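Local structure of rhamnogalacturonan endolyase YesW (Bacillus subtilis, 2ZUX) at residues A[423-428]-A[442-447]; A[419-424]-A[429-434]; A[370-375]-A[437-442]; A[463-468]-A[472-477]. The protein cleaves the rhamnogalacturonan backbone of plant cell-wall pectin by endo-type elimination, requires calcium or manganese, and releases oligosaccharides. One frame throughout, in Å; residues are numbered along the deposited sequence.

How the contacts relate
All four contacts lie in the beta-propeller domain, beside calcium sites at strand ends. Contacts 1 and 2 are about 6 Å apart between centres and share one calcium: 419-424 and 429-434 supply carboxylate ligands and the D422 carbonyl, with backbone amides bonding E429, whereas 423-428 adds carbonyls and packs a partly exposed tyrosine on a buried isoleucine. Contact 3, about 9 Å from contact 1 between centres, joins a second calcium loop to the turn of 437-442 through an ion pair ending on an exposed lysine. Contact 4 is a buried hairpin with a third calcium; D420 O with R464 N ties it to contact 2. Contact 4 does not touch contact 3; their nearest atoms are about 8 Å apart.

Contact 1: residues A[423-428]-A[442-447]; sequences PRYPGQ and VKIGSG. With CA (calcium ion), chain I.
Y425 and I444 meet where a calcium-binding loop of the beta-propeller, between strands 416-419 and 429-432, lies against the loop that follows strand 435-437. The isoleucine takes one face of the phenol ring. Its CG1 lies 3.9 Å from the centroid of the Y425 ring and 20° off the ring normal, which meets the geometry of a CH-pi contact. I444 CD1 continues over the same ring and comes to 3.6 Å from Y425 CD2, so the long branch lies over the CD2-CE2 half as the two side chains run past each other in opposite directions. In I444, chi1 of -57° sets CG1 anti to the carbonyl carbon, and this turns the CG1-CD1 branch over the ring while CG2 lies between R424 NH2 and the ring's CE2. No hydrogen bond joins the two segments. Replacing Y425 by an alanine removes the ring, which is likely to open a gap over I444 CG1 and CD1 and hold that branch less firmly. The backbone of the same tyrosine serves the metal: Y425 O binds calcium at 2.3 Å and G427 O at 2.4 Å, with D420, D422 and E429 completing the protein ligands. The R424 guanidinium has its polar partner in D422 and meets the isoleucine obliquely, R424 NH2 standing 3.9 Å from I444 CG2.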
loop_
_atom_site.group_PDB
_atom_site.type_symbol
_atom_site.label_atom_id
_atom_site.label_comp_id
_atom_site.label_asym_id
_atom_site.label_seq_id
_atom_site.Cartn_x
_atom_site.Cartn_y
_atom_site.Cartn_z
ATOM N N PRO A 423 23.473 -8.798 -5.954
ATOM C CA PRO A 423 24.400 -7.687 -5.738
ATOM C C PRO A 423 25.475 -7.567 -6.825
ATOM O O PRO A 423 26.250 -6.605 -6.818
ATOM C CB PRO A 423 25.040 -8.031 -4.388
ATOM C CG PRO A 423 25.031 -9.512 -4.348
ATOM C CD PRO A 423 23.767 -9.941 -5.071
ATOM N N ARG A 424 25.513 -8.521 -7.749
ATOM C CA ARG A 424 26.506 -8.487 -8.825
ATOM C C ARG A 424 26.104 -7.498 -9.913
ATOM O O ARG A 424 26.926 -7.113 -10.744
ATOM C CB ARG A 424 26.714 -9.877 -9.415
ATOM C CG ARG A 424 27.112 -10.933 -8.394
ATOM C CD ARG A 424 27.066 -12.321 -8.999
ATOM N NE ARG A 424 25.737 -12.627 -9.522
ATOM C CZ ARG A 424 25.458 -13.658 -10.310
ATOM N NH1 ARG A 424 26.415 -14.511 -10.664
ATOM N NH2 ARG A 424 24.217 -13.840 -10.747
ATOM N N TYR A 425 24.836 -7.089 -9.911
ATOM C CA TYR A 425 24.356 -6.087 -10.853
ATOM C C TYR A 425 23.837 -4.903 -10.055
ATOM O O TYR A 425 22.895 -5.052 -9.268
ATOM C CB TYR A 425 23.249 -6.661 -11.735
ATOM C CG TYR A 425 23.715 -7.781 -12.637
ATOM C CD1 TYR A 425 24.093 -7.525 -13.956
ATOM C CD2 TYR A 425 23.776 -9.093 -12.171
ATOM C CE1 TYR A 425 24.518 -8.554 -14.792
ATOM C CE2 TYR A 425 24.193 -10.128 -13.000
ATOM C CZ TYR A 425 24.562 -9.846 -14.302
ATOM O OH TYR A 425 24.977 -10.877 -15.122
ATOM N N PRO A 426 24.457 -3.723 -10.221
ATOM C CA PRO A 426 23.996 -2.568 -9.451
ATOM C C PRO A 426 22.519 -2.291 -9.698
ATOM O O PRO A 426 22.013 -2.490 -10.808
ATOM C CB PRO A 426 24.865 -1.416 -9.976
ATOM C CG PRO A 426 26.101 -2.101 -10.472
ATOM C CD PRO A 426 25.615 -3.386 -11.074
ATOM N N GLY A 427 21.830 -1.870 -8.648
ATOM C CA GLY A 427 20.435 -1.492 -8.768
ATOM C C GLY A 427 19.472 -2.647 -8.586
ATOM O O GLY A 427 19.848 -3.750 -8.162
ATOM N N GLN A 428 18.208 -2.370 -8.870
ATOM C CA GLN A 428 17.160 -3.361 -8.728
ATOM C C GLN A 428 17.054 -4.207 -9.974
ATOM O O GLN A 428 16.995 -3.684 -11.083
ATOM C CB GLN A 428 15.819 -2.678 -8.452
ATOM C CG GLN A 428 15.839 -1.833 -7.190
ATOM C CD GLN A 428 14.444 -1.453 -6.742
ATOM O OE1 GLN A 428 13.551 -2.298 -6.678
ATOM N NE2 GLN A 428 14.256 -0.182 -6.412
ATOM N N VAL A 442 19.867 -6.511 -19.067
ATOM C CA VAL A 442 20.710 -7.675 -19.342
ATOM C C VAL A 442 20.131 -8.909 -18.650
ATOM O O VAL A 442 19.948 -8.905 -17.433
ATOM C CB VAL A 442 22.172 -7.417 -18.884
ATOM C CG1 VAL A 442 23.025 -8.670 -19.036
ATOM C CG2 VAL A 442 22.768 -6.263 -19.664
ATOM N N LYS A 443 19.830 -9.957 -19.418
ATOM C CA LYS A 443 19.266 -11.169 -18.840
ATOM C C LYS A 443 20.297 -11.846 -17.945
ATOM O O LYS A 443 21.456 -12.020 -18.340
ATOM C CB LYS A 443 18.760 -12.122 -19.923
ATOM C CG LYS A 443 18.118 -13.384 -19.352
ATOM C CD LYS A 443 17.368 -14.179 -20.411
ATOM C CE LYS A 443 17.284 -15.656 -20.035
ATOM N NZ LYS A 443 16.303 -15.932 -18.962
ATOM N N ILE A 444 19.874 -12.200 -16.738
ATOM C CA ILE A 444 20.736 -12.823 -15.744
ATOM C C ILE A 444 20.389 -14.303 -15.628
ATOM O O ILE A 444 19.274 -14.658 -15.228
ATOM C CB ILE A 444 20.562 -12.163 -14.356
ATOM C CG1 ILE A 444 20.849 -10.659 -14.426
ATOM C CG2 ILE A 444 21.438 -12.873 -13.303
ATOM C CD1 ILE A 444 20.385 -9.889 -13.193
ATOM N N GLY A 445 21.338 -15.164 -15.992
ATOM C CA GLY A 445 21.135 -16.614 -15.918
ATOM C C GLY A 445 19.934 -17.079 -16.718
ATOM O O GLY A 445 19.602 -16.494 -17.751
ATOM N N SER A 446 19.273 -18.128 -16.232
ATOM C CA SER A 446 18.139 -18.711 -16.951
ATOM C C SER A 446 16.875 -18.850 -16.101
ATOM O O SER A 446 15.793 -19.091 -16.634
ATOM C CB SER A 446 18.527 -20.063 -17.561
ATOM O OG SER A 446 18.947 -20.963 -16.559
ATOM N N GLY A 447 17.007 -18.696 -14.790
ATOM C CA GLY A 447 15.849 -18.809 -13.901
ATOM C C GLY A 447 15.201 -17.485 -13.528
ATOM O O GLY A 447 15.662 -16.413 -13.929
HETATM CA CA CA I . 21.212 -5.657 -7.852
HETATM O O HOH W 1 22.541 -4.363 -6.349
#

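Contact 2: residues A[419-424]-A[429-434]; sequences ADIDPR and EVWANG. With CA (calcium ion), chain I.
A calcium site fills the loop between the antiparallel strands 416-419 and 429-432, with A419 and E429 as their hydrogen-bonded pair. A419 N gives a straight bond to E429 O, 2.9 Å long with 163° at the hydrogen, while the return bond from E429 N is weak. The E429 side chain, bent at chi2 (64°), curls back to the loop. Both its carboxylate oxygens bind calcium, OE2 at 2.4 Å and OE1 at 2.7 Å. D420 OD1 binds calcium at 2.3 Å, D420 OD2 accepting a hydrogen bond from D570 N, and D422 O is a further ligand; Y425 and G427 add carbonyls. E429 OE1 also takes two backbone amides, I421 N nearly along its C-O axis and D422 N from 55° above the carboxylate plane, both at 2.9 Å. I421 CD1 packs obliquely on W431 CZ3 at 3.8 Å, and W431 NE1 is hydrogen-bonded to S451 O. R424 NE and NH2 grip the D422 carboxylate side-on in the guanidinium plane, and D422 OD1 also takes R424 N, an Asx turn. E429 OE1 thus answers to calcium and two N-H groups at once, which fixes the carboxylate's rotation and probably helps offset the negative charge beside D420.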
loop_
_atom_site.group_PDB
_atom_site.type_symbol
_atom_site.label_atom_id
_atom_site.label_comp_id
_atom_site.label_asym_id
_atom_site.label_seq_id
_atom_site.Cartn_x
_atom_site.Cartn_y
_atom_site.Cartn_z
ATOM N N ALA A 419 13.140 -5.686 -7.642
ATOM C CA ALA A 419 13.805 -5.778 -6.336
ATOM C C ALA A 419 15.289 -6.018 -6.525
ATOM O O ALA A 419 15.695 -6.723 -7.448
ATOM C CB ALA A 419 13.208 -6.893 -5.494
ATOM N N ASP A 420 16.098 -5.436 -5.642
ATOM C CA ASP A 420 17.523 -5.740 -5.635
ATOM C C ASP A 420 17.709 -7.106 -4.992
ATOM O O ASP A 420 17.674 -7.231 -3.758
ATOM C CB ASP A 420 18.320 -4.688 -4.861
ATOM C CG ASP A 420 19.819 -4.889 -4.999
ATOM O OD1 ASP A 420 20.230 -5.784 -5.769
ATOM O OD2 ASP A 420 20.593 -4.148 -4.354
ATOM N N ILE A 421 17.889 -8.124 -5.834
ATOM C CA ILE A 421 18.069 -9.496 -5.363
ATOM C C ILE A 421 19.452 -10.058 -5.692
ATOM O O ILE A 421 19.819 -11.122 -5.194
ATOM C CB ILE A 421 16.969 -10.438 -5.913
ATOM C CG1 ILE A 421 17.098 -10.652 -7.430
ATOM C CG2 ILE A 421 15.584 -9.895 -5.540
ATOM C CD1 ILE A 421 16.118 -11.663 -7.981
ATOM N N ASP A 422 20.210 -9.341 -6.517
ATOM C CA ASP A 422 21.499 -9.822 -6.994
ATOM C C ASP A 422 22.498 -8.681 -6.870
ATOM O O ASP A 422 22.390 -7.691 -7.582
ATOM C CB ASP A 422 21.365 -10.283 -8.451
ATOM C CG ASP A 422 22.602 -10.997 -8.967
ATOM O OD1 ASP A 422 23.719 -10.734 -8.461
ATOM O OD2 ASP A 422 22.434 -11.817 -9.895
ATOM N N PRO A 423 23.473 -8.798 -5.954
ATOM C CA PRO A 423 24.400 -7.687 -5.738
ATOM C C PRO A 423 25.475 -7.567 -6.825
ATOM O O PRO A 423 26.250 -6.605 -6.818
ATOM C CB PRO A 423 25.040 -8.031 -4.388
ATOM C CG PRO A 423 25.031 -9.512 -4.348
ATOM C CD PRO A 423 23.767 -9.941 -5.071
ATOM N N ARG A 424 25.513 -8.521 -7.749
ATOM C CA ARG A 424 26.506 -8.487 -8.825
ATOM C C ARG A 424 26.104 -7.498 -9.913
ATOM O O ARG A 424 26.926 -7.113 -10.744
ATOM C CB ARG A 424 26.714 -9.877 -9.415
ATOM C CG ARG A 424 27.112 -10.933 -8.394
ATOM C CD ARG A 424 27.066 -12.321 -8.999
ATOM N NE ARG A 424 25.737 -12.627 -9.522
ATOM C CZ ARG A 424 25.458 -13.658 -10.310
ATOM N NH1 ARG A 424 26.415 -14.511 -10.664
ATOM N NH2 ARG A 424 24.217 -13.840 -10.747
ATOM N N GLU A 429 17.034 -5.517 -9.776
ATOM C CA GLU A 429 16.700 -6.446 -10.841
ATOM C C GLU A 429 15.198 -6.410 -11.095
ATOM O O GLU A 429 14.413 -5.955 -10.248
ATOM C CB GLU A 429 17.120 -7.864 -10.438
ATOM C CG GLU A 429 18.638 -8.109 -10.480
ATOM C CD GLU A 429 19.428 -7.261 -9.491
ATOM O OE1 GLU A 429 19.162 -7.337 -8.265
ATOM O OE2 GLU A 429 20.339 -6.519 -9.930
ATOM N N VAL A 430 14.797 -6.870 -12.272
ATOM C CA VAL A 430 13.384 -6.979 -12.598
ATOM C C VAL A 430 13.153 -8.334 -13.240
ATOM O O VAL A 430 14.057 -8.898 -13.865
ATOM C CB VAL A 430 12.881 -5.833 -13.523
ATOM C CG1 VAL A 430 13.084 -4.465 -12.863
ATOM C CG2 VAL A 430 13.566 -5.884 -14.873
ATOM N N TRP A 431 11.964 -8.883 -13.051
ATOM C CA TRP A 431 11.639 -10.146 -13.695
ATOM C C TRP A 431 10.196 -10.250 -14.110
ATOM O O TRP A 431 9.308 -9.696 -13.469
ATOM C CB TRP A 431 12.059 -11.368 -12.865
ATOM C CG TRP A 431 11.404 -11.617 -11.508
ATOM C CD1 TRP A 431 10.394 -12.501 -11.239
ATOM C CD2 TRP A 431 11.792 -11.059 -10.249
ATOM N NE1 TRP A 431 10.112 -12.508 -9.896
ATOM C CE2 TRP A 431 10.959 -11.637 -9.262
ATOM C CE3 TRP A 431 12.761 -10.126 -9.856
ATOM C CZ2 TRP A 431 11.056 -11.303 -7.909
ATOM C CZ3 TRP A 431 12.858 -9.791 -8.513
ATOM C CH2 TRP A 431 12.012 -10.383 -7.552
ATOM N N ALA A 432 9.984 -10.968 -15.208
ATOM C CA ALA A 432 8.665 -11.184 -15.780
ATOM C C ALA A 432 8.794 -12.175 -16.916
ATOM O O ALA A 432 9.856 -12.278 -17.547
ATOM C CB ALA A 432 8.097 -9.877 -16.305
ATOM N N ASN A 433 7.706 -12.893 -17.184
ATOM C CA ASN A 433 7.636 -13.840 -18.309
ATOM C C ASN A 433 8.791 -14.847 -18.299
ATOM O O ASN A 433 9.279 -15.246 -19.354
ATOM C CB ASN A 433 7.552 -13.087 -19.652
ATOM C CG ASN A 433 6.995 -13.951 -20.783
ATOM O OD1 ASN A 433 6.111 -14.776 -20.574
ATOM N ND2 ASN A 433 7.511 -13.748 -21.985
ATOM N N GLY A 434 9.218 -15.246 -17.099
ATOM C CA GLY A 434 10.188 -16.328 -16.953
ATOM C C GLY A 434 11.655 -15.955 -17.089
ATOM O O GLY A 434 12.515 -16.836 -17.083
HETATM CA CA CA I . 21.212 -5.657 -7.852
HETATM O O HOH W 1 22.541 -4.363 -6.349
#

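Contact 3: residues A[370-375]-A[437-442]; sequences DLDPGR and YSAKGV. With CA (calcium ion), chain J.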
loop_
_atom_site.group_PDB
_atom_site.type_symbol
_atom_site.label_atom_id
_atom_site.label_comp_id
_atom_site.label_asym_id
_atom_site.label_seq_id
_atom_site.Cartn_x
_atom_site.Cartn_y
_atom_site.Cartn_z
ATOM N N ASP A 370 13.537 3.976 -7.503
ATOM C CA ASP A 370 14.855 4.175 -8.076
ATOM C C ASP A 370 15.400 2.802 -8.396
ATOM O O ASP A 370 16.043 2.158 -7.560
ATOM C CB ASP A 370 15.799 4.964 -7.175
ATOM C CG ASP A 370 17.017 5.434 -7.932
ATOM O OD1 ASP A 370 17.091 5.144 -9.148
ATOM O OD2 ASP A 370 17.890 6.098 -7.335
ATOM N N LEU A 371 15.077 2.342 -9.602
ATOM C CA LEU A 371 15.399 0.990 -10.032
ATOM C C LEU A 371 16.820 0.928 -10.573
ATOM O O LEU A 371 17.544 -0.048 -10.350
ATOM C CB LEU A 371 14.389 0.512 -11.085
ATOM C CG LEU A 371 12.887 0.692 -10.793
ATOM C CD1 LEU A 371 12.018 0.074 -11.896
ATOM C CD2 LEU A 371 12.507 0.111 -9.422
ATOM N N ASP A 372 17.202 1.987 -11.288
ATOM C CA ASP A 372 18.560 2.133 -11.792
ATOM C C ASP A 372 19.206 3.334 -11.105
ATOM O O ASP A 372 19.007 4.477 -11.543
ATOM C CB ASP A 372 18.563 2.317 -13.316
ATOM C CG ASP A 372 19.970 2.380 -13.892
ATOM O OD1 ASP A 372 20.938 2.423 -13.102
ATOM O OD2 ASP A 372 20.101 2.379 -15.134
ATOM N N PRO A 373 19.967 3.093 -10.024
ATOM C CA PRO A 373 20.556 4.196 -9.268
ATOM C C PRO A 373 21.697 4.909 -10.019
ATOM O O PRO A 373 22.122 5.985 -9.599
ATOM C CB PRO A 373 21.059 3.510 -7.989
ATOM C CG PRO A 373 21.348 2.121 -8.403
ATOM C CD PRO A 373 20.318 1.782 -9.446
ATOM N N GLY A 374 22.166 4.330 -11.124
ATOM C CA GLY A 374 23.183 4.980 -11.964
ATOM C C GLY A 374 22.607 5.960 -12.970
ATOM O O GLY A 374 23.344 6.712 -13.612
ATOM N N ARG A 375 21.285 5.958 -13.108
ATOM C CA ARG A 375 20.603 6.838 -14.043
ATOM C C ARG A 375 19.767 7.832 -13.241
ATOM O O ARG A 375 18.851 7.424 -12.526
ATOM C CB ARG A 375 19.703 6.018 -14.968
ATOM C CG ARG A 375 19.209 6.771 -16.195
ATOM C CD ARG A 375 17.934 6.154 -16.748
ATOM N NE ARG A 375 16.783 6.551 -15.948
ATOM C CZ ARG A 375 16.044 7.630 -16.180
ATOM N NH1 ARG A 375 15.024 7.917 -15.380
ATOM N NH2 ARG A 375 16.327 8.422 -17.211
ATOM N N TYR A 437 16.249 -9.914 -15.212
ATOM C CA TYR A 437 17.084 -8.922 -15.878
ATOM C C TYR A 437 17.705 -7.948 -14.896
ATOM O O TYR A 437 17.126 -7.644 -13.846
ATOM C CB TYR A 437 16.255 -8.092 -16.860
ATOM C CG TYR A 437 15.516 -8.876 -17.910
ATOM C CD1 TYR A 437 16.083 -9.105 -19.164
ATOM C CD2 TYR A 437 14.235 -9.362 -17.663
ATOM C CE1 TYR A 437 15.394 -9.814 -20.137
ATOM C CE2 TYR A 437 13.540 -10.077 -18.618
ATOM C CZ TYR A 437 14.122 -10.296 -19.852
ATOM O OH TYR A 437 13.423 -11.002 -20.800
ATOM N N SER A 438 18.859 -7.406 -15.264
ATOM C CA SER A 438 19.413 -6.285 -14.538
ATOM C C SER A 438 18.591 -5.037 -14.861
ATOM O O SER A 438 17.773 -5.040 -15.780
ATOM C CB SER A 438 20.864 -6.052 -14.945
ATOM O OG SER A 438 20.929 -5.447 -16.230
ATOM N N ALA A 439 18.832 -3.970 -14.108
ATOM C CA ALA A 439 18.190 -2.681 -14.363
ATOM C C ALA A 439 18.497 -2.130 -15.762
ATOM O O ALA A 439 17.791 -1.250 -16.262
ATOM C CB ALA A 439 18.598 -1.674 -13.303
ATOM N N LYS A 440 19.568 -2.641 -16.369
ATOM C CA LYS A 440 19.970 -2.240 -17.722
ATOM C C LYS A 440 19.366 -3.135 -18.801
ATOM O O LYS A 440 19.612 -2.927 -19.995
ATOM C CB LYS A 440 21.499 -2.272 -17.854
ATOM C CG LYS A 440 22.275 -1.464 -16.830
ATOM C CD LYS A 440 21.979 0.024 -16.939
ATOM C CE LYS A 440 22.946 0.856 -16.114
ATOM N NZ LYS A 440 22.602 2.300 -16.218
ATOM N N GLY A 441 18.594 -4.141 -18.399
ATOM C CA GLY A 441 17.960 -5.041 -19.361
ATOM C C GLY A 441 18.791 -6.231 -19.796
ATOM O O GLY A 441 18.455 -6.894 -20.781
ATOM N N VAL A 442 19.867 -6.511 -19.067
ATOM C CA VAL A 442 20.710 -7.675 -19.342
ATOM C C VAL A 442 20.131 -8.909 -18.650
ATOM O O VAL A 442 19.948 -8.905 -17.433
ATOM C CB VAL A 442 22.172 -7.417 -18.884
ATOM C CG1 VAL A 442 23.025 -8.670 -19.036
ATOM C CG2 VAL A 442 22.768 -6.263 -19.664
HETATM CA CA CA J . 17.431 6.176 -11.239
HETATM O O HOH W 2 18.749 7.411 -9.609
HETATM O O HOH W 3 18.240 1.455 -16.924
#
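D372 and K440 form the ionic part of the contact, their side chains crossing at about a right angle. K440 NZ reaches D372 OD2 at 2.7 Å on the syn lone pair, a hydrogen-bonded salt bridge. With chi1 at -176°, D372 CG lies anti to the backbone N, which places the carboxylate within bonding distance of K440 NZ. Water 3 adds a second link, donating to D372 OD2 at 2.7 Å and to A439 O at 2.8 Å; the latter also accepts from W405. Apolar contact is small, A439 CB resting 4.0 Å from D372 CB; A439 CB also makes a van der Waals contact with L371 O at 3.5 Å. Within the loops, D372 OD1 accepts from G374 N at 3.0 Å, the donor standing 38° out of the carboxylate plane, which makes an Asx turn. In 437-442, S438 OG receives K440 N in an ST turn, over the type I turn S438 to G441. Putting a leucine in place of D372 would probably leave K440 NZ without its anionic mate and deprive G374 N of an acceptor. D372 O binds calcium at 2.3 Å, alongside D370 OD1, R375 O, G377 and E379. The arrangement is that of a calcium-binding loop joining the neighbouring antiparallel strands 366-369 and 379-383 of a propeller sheet, with the D372 carboxylate, which does not bind the metal, tying the loop to the turn after strand 435-437.

Contact 4: residues A[463-468]-A[472-477]; sequences LREQLD and IDKWDY. With CA (calcium ion), chain F.
The carboxylate of E465 is the flat group at the centre of its meeting with K474: both its oxygens bind calcium, OE1 and OE2 each at 2.5 Å. K474 NZ meets E465 OE2 at 2.8 Å from 39° out of the carboxylate plane, in a salt bridge. A second flat group, the Y477 ring, is approached obliquely by L463 CD1 at 4.5 Å. The Q466 amide lies alongside the other strand, Q466 OE1 3.8 Å from W475 CB. The backbone of the contact is the hairpin of strands 465-468 and 471-476. Q466 and D473 are its hydrogen-bonded pair: Q466 N gives an almost linear bond (176°) to D473 O, and D473 N returns one of 2.8 Å to Q466 O. Next to it, L467 and I472 form a non-hydrogen-bonded pair; L467 CD1 and I472 CG1 lie 4.2 Å apart on the face turned to strand 514-519. In K474 a bend at chi4 (72°) brings NZ round to the acids. L463 O, D459 and D461 complete the protein ligands of the calcium. Because K474 also forms salt bridges to D459 and D461, its charge probably helps balance the three acids that the metal gathers.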
loop_
_atom_site.group_PDB
_atom_site.type_symbol
_atom_site.label_atom_id
_atom_site.label_comp_id
_atom_site.label_asym_id
_atom_site.label_seq_id
_atom_site.Cartn_x
_atom_site.Cartn_y
_atom_site.Cartn_z
ATOM N N LEU A 463 19.608 -6.321 0.423
ATOM C CA LEU A 463 18.857 -6.930 -0.679
ATOM C C LEU A 463 17.403 -7.076 -0.245
ATOM O O LEU A 463 17.106 -7.086 0.958
ATOM C CB LEU A 463 19.448 -8.289 -1.063
ATOM C CG LEU A 463 20.907 -8.287 -1.535
ATOM C CD1 LEU A 463 21.362 -9.710 -1.794
ATOM C CD2 LEU A 463 21.085 -7.434 -2.793
ATOM N N ARG A 464 16.495 -7.183 -1.209
ATOM C CA ARG A 464 15.092 -7.351 -0.886
ATOM C C ARG A 464 14.679 -8.796 -1.072
ATOM O O ARG A 464 15.059 -9.449 -2.056
ATOM C CB ARG A 464 14.221 -6.400 -1.711
ATOM C CG ARG A 464 12.895 -6.078 -1.046
ATOM C CD ARG A 464 12.172 -4.932 -1.704
ATOM N NE ARG A 464 11.067 -4.459 -0.867
ATOM C CZ ARG A 464 10.114 -3.625 -1.282
ATOM N NH1 ARG A 464 10.117 -3.172 -2.533
ATOM N NH2 ARG A 464 9.157 -3.237 -0.443
ATOM N N GLU A 465 13.905 -9.292 -0.111
ATOM C CA GLU A 465 13.383 -10.650 -0.146
ATOM C C GLU A 465 12.053 -10.663 -0.917
ATOM O O GLU A 465 11.609 -9.623 -1.412
ATOM C CB GLU A 465 13.248 -11.191 1.282
ATOM C CG GLU A 465 14.601 -11.471 1.983
ATOM C CD GLU A 465 15.452 -10.220 2.225
ATOM O OE1 GLU A 465 15.085 -9.388 3.084
ATOM O OE2 GLU A 465 16.522 -10.069 1.574
ATOM N N GLN A 466 11.445 -11.834 -1.055
ATOM C CA GLN A 466 10.210 -11.970 -1.828
ATOM C C GLN A 466 9.083 -12.439 -0.928
ATOM O O GLN A 466 9.307 -13.215 0.005
ATOM C CB GLN A 466 10.388 -12.959 -2.983
ATOM C CG GLN A 466 11.325 -12.481 -4.095
ATOM C CD GLN A 466 12.800 -12.628 -3.713
ATOM O OE1 GLN A 466 13.237 -13.704 -3.304
ATOM N NE2 GLN A 466 13.547 -11.536 -3.784
ATOM N N LEU A 467 7.869 -11.973 -1.195
ATOM C CA LEU A 467 6.698 -12.428 -0.451
ATOM C C LEU A 467 5.614 -12.873 -1.420
ATOM O O LEU A 467 5.361 -12.228 -2.439
ATOM C CB LEU A 467 6.189 -11.323 0.481
ATOM C CG LEU A 467 4.947 -11.635 1.328
ATOM C CD1 LEU A 467 5.003 -10.848 2.618
ATOM C CD2 LEU A 467 3.636 -11.356 0.594
ATOM N N ASP A 468 4.982 -13.996 -1.101
ATOM C CA ASP A 468 3.872 -14.526 -1.891
ATOM C C ASP A 468 3.098 -15.459 -0.975
ATOM O O ASP A 468 3.704 -16.175 -0.161
ATOM C CB ASP A 468 4.412 -15.302 -3.095
ATOM C CG ASP A 468 3.365 -15.564 -4.170
ATOM O OD1 ASP A 468 2.319 -14.895 -4.208
ATOM O OD2 ASP A 468 3.623 -16.444 -5.020
ATOM N N ILE A 472 7.690 -15.929 2.967
ATOM C CA ILE A 472 8.777 -15.022 2.614
ATOM C C ILE A 472 9.942 -15.892 2.143
ATOM O O ILE A 472 10.350 -16.824 2.849
ATOM C CB ILE A 472 9.205 -14.131 3.801
ATOM C CG1 ILE A 472 8.027 -13.252 4.251
ATOM C CG2 ILE A 472 10.423 -13.275 3.417
ATOM C CD1 ILE A 472 8.308 -12.407 5.473
ATOM N N ASP A 473 10.440 -15.607 0.942
ATOM C CA ASP A 473 11.546 -16.342 0.339
ATOM C C ASP A 473 12.745 -15.430 0.115
ATOM O O ASP A 473 12.612 -14.204 0.069
ATOM C CB ASP A 473 11.122 -16.933 -1.016
ATOM C CG ASP A 473 9.890 -17.827 -0.927
ATOM O OD1 ASP A 473 9.778 -18.635 0.021
ATOM O OD2 ASP A 473 9.033 -17.735 -1.827
ATOM N N LYS A 474 13.914 -16.034 -0.047
ATOM C CA LYS A 474 15.104 -15.294 -0.431
ATOM C C LYS A 474 15.727 -15.925 -1.665
ATOM O O LYS A 474 15.806 -17.153 -1.786
ATOM C CB LYS A 474 16.124 -15.220 0.705
ATOM C CG LYS A 474 17.192 -14.140 0.469
ATOM C CD LYS A 474 18.192 -14.067 1.586
ATOM C CE LYS A 474 19.277 -13.074 1.250
ATOM N NZ LYS A 474 18.797 -11.671 1.321
ATOM N N TRP A 475 16.150 -15.071 -2.585
ATOM C CA TRP A 475 16.801 -15.499 -3.814
ATOM C C TRP A 475 18.275 -15.788 -3.580
ATOM O O TRP A 475 19.031 -14.923 -3.139
ATOM C CB TRP A 475 16.638 -14.407 -4.862
ATOM C CG TRP A 475 17.258 -14.653 -6.213
ATOM C CD1 TRP A 475 18.290 -13.947 -6.764
ATOM C CD2 TRP A 475 16.863 -15.624 -7.199
ATOM N NE1 TRP A 475 18.560 -14.412 -8.029
ATOM C CE2 TRP A 475 17.705 -15.445 -8.320
ATOM C CE3 TRP A 475 15.886 -16.632 -7.245
ATOM C CZ2 TRP A 475 17.603 -16.227 -9.472
ATOM C CZ3 TRP A 475 15.789 -17.415 -8.402
ATOM C CH2 TRP A 475 16.642 -17.200 -9.499
ATOM N N ASP A 476 18.670 -17.024 -3.874
ATOM C CA ASP A 476 20.071 -17.419 -3.852
ATOM C C ASP A 476 20.610 -17.052 -5.230
ATOM O O ASP A 476 20.403 -17.786 -6.200
ATOM C CB ASP A 476 20.167 -18.925 -3.572
ATOM C CG ASP A 476 21.593 -19.467 -3.631
ATOM O OD1 ASP A 476 22.496 -18.810 -4.188
ATOM O OD2 ASP A 476 21.795 -20.584 -3.123
ATOM N N TYR A 477 21.265 -15.895 -5.320
ATOM C CA TYR A 477 21.656 -15.337 -6.619
ATOM C C TYR A 477 22.804 -16.098 -7.280
ATOM O O TYR A 477 22.896 -16.133 -8.505
ATOM C CB TYR A 477 21.988 -13.844 -6.515
ATOM C CG TYR A 477 23.154 -13.527 -5.605
ATOM C CD1 TYR A 477 24.463 -13.505 -6.097
ATOM C CD2 TYR A 477 22.951 -13.233 -4.257
ATOM C CE1 TYR A 477 25.538 -13.208 -5.267
ATOM C CE2 TYR A 477 24.020 -12.941 -3.418
ATOM C CZ TYR A 477 25.311 -12.934 -3.930
ATOM O OH TYR A 477 26.374 -12.632 -3.110
HETATM CA CA CA F . 17.324 -8.197 2.929
HETATM O O HOH W 4 16.068 -6.728 4.453
#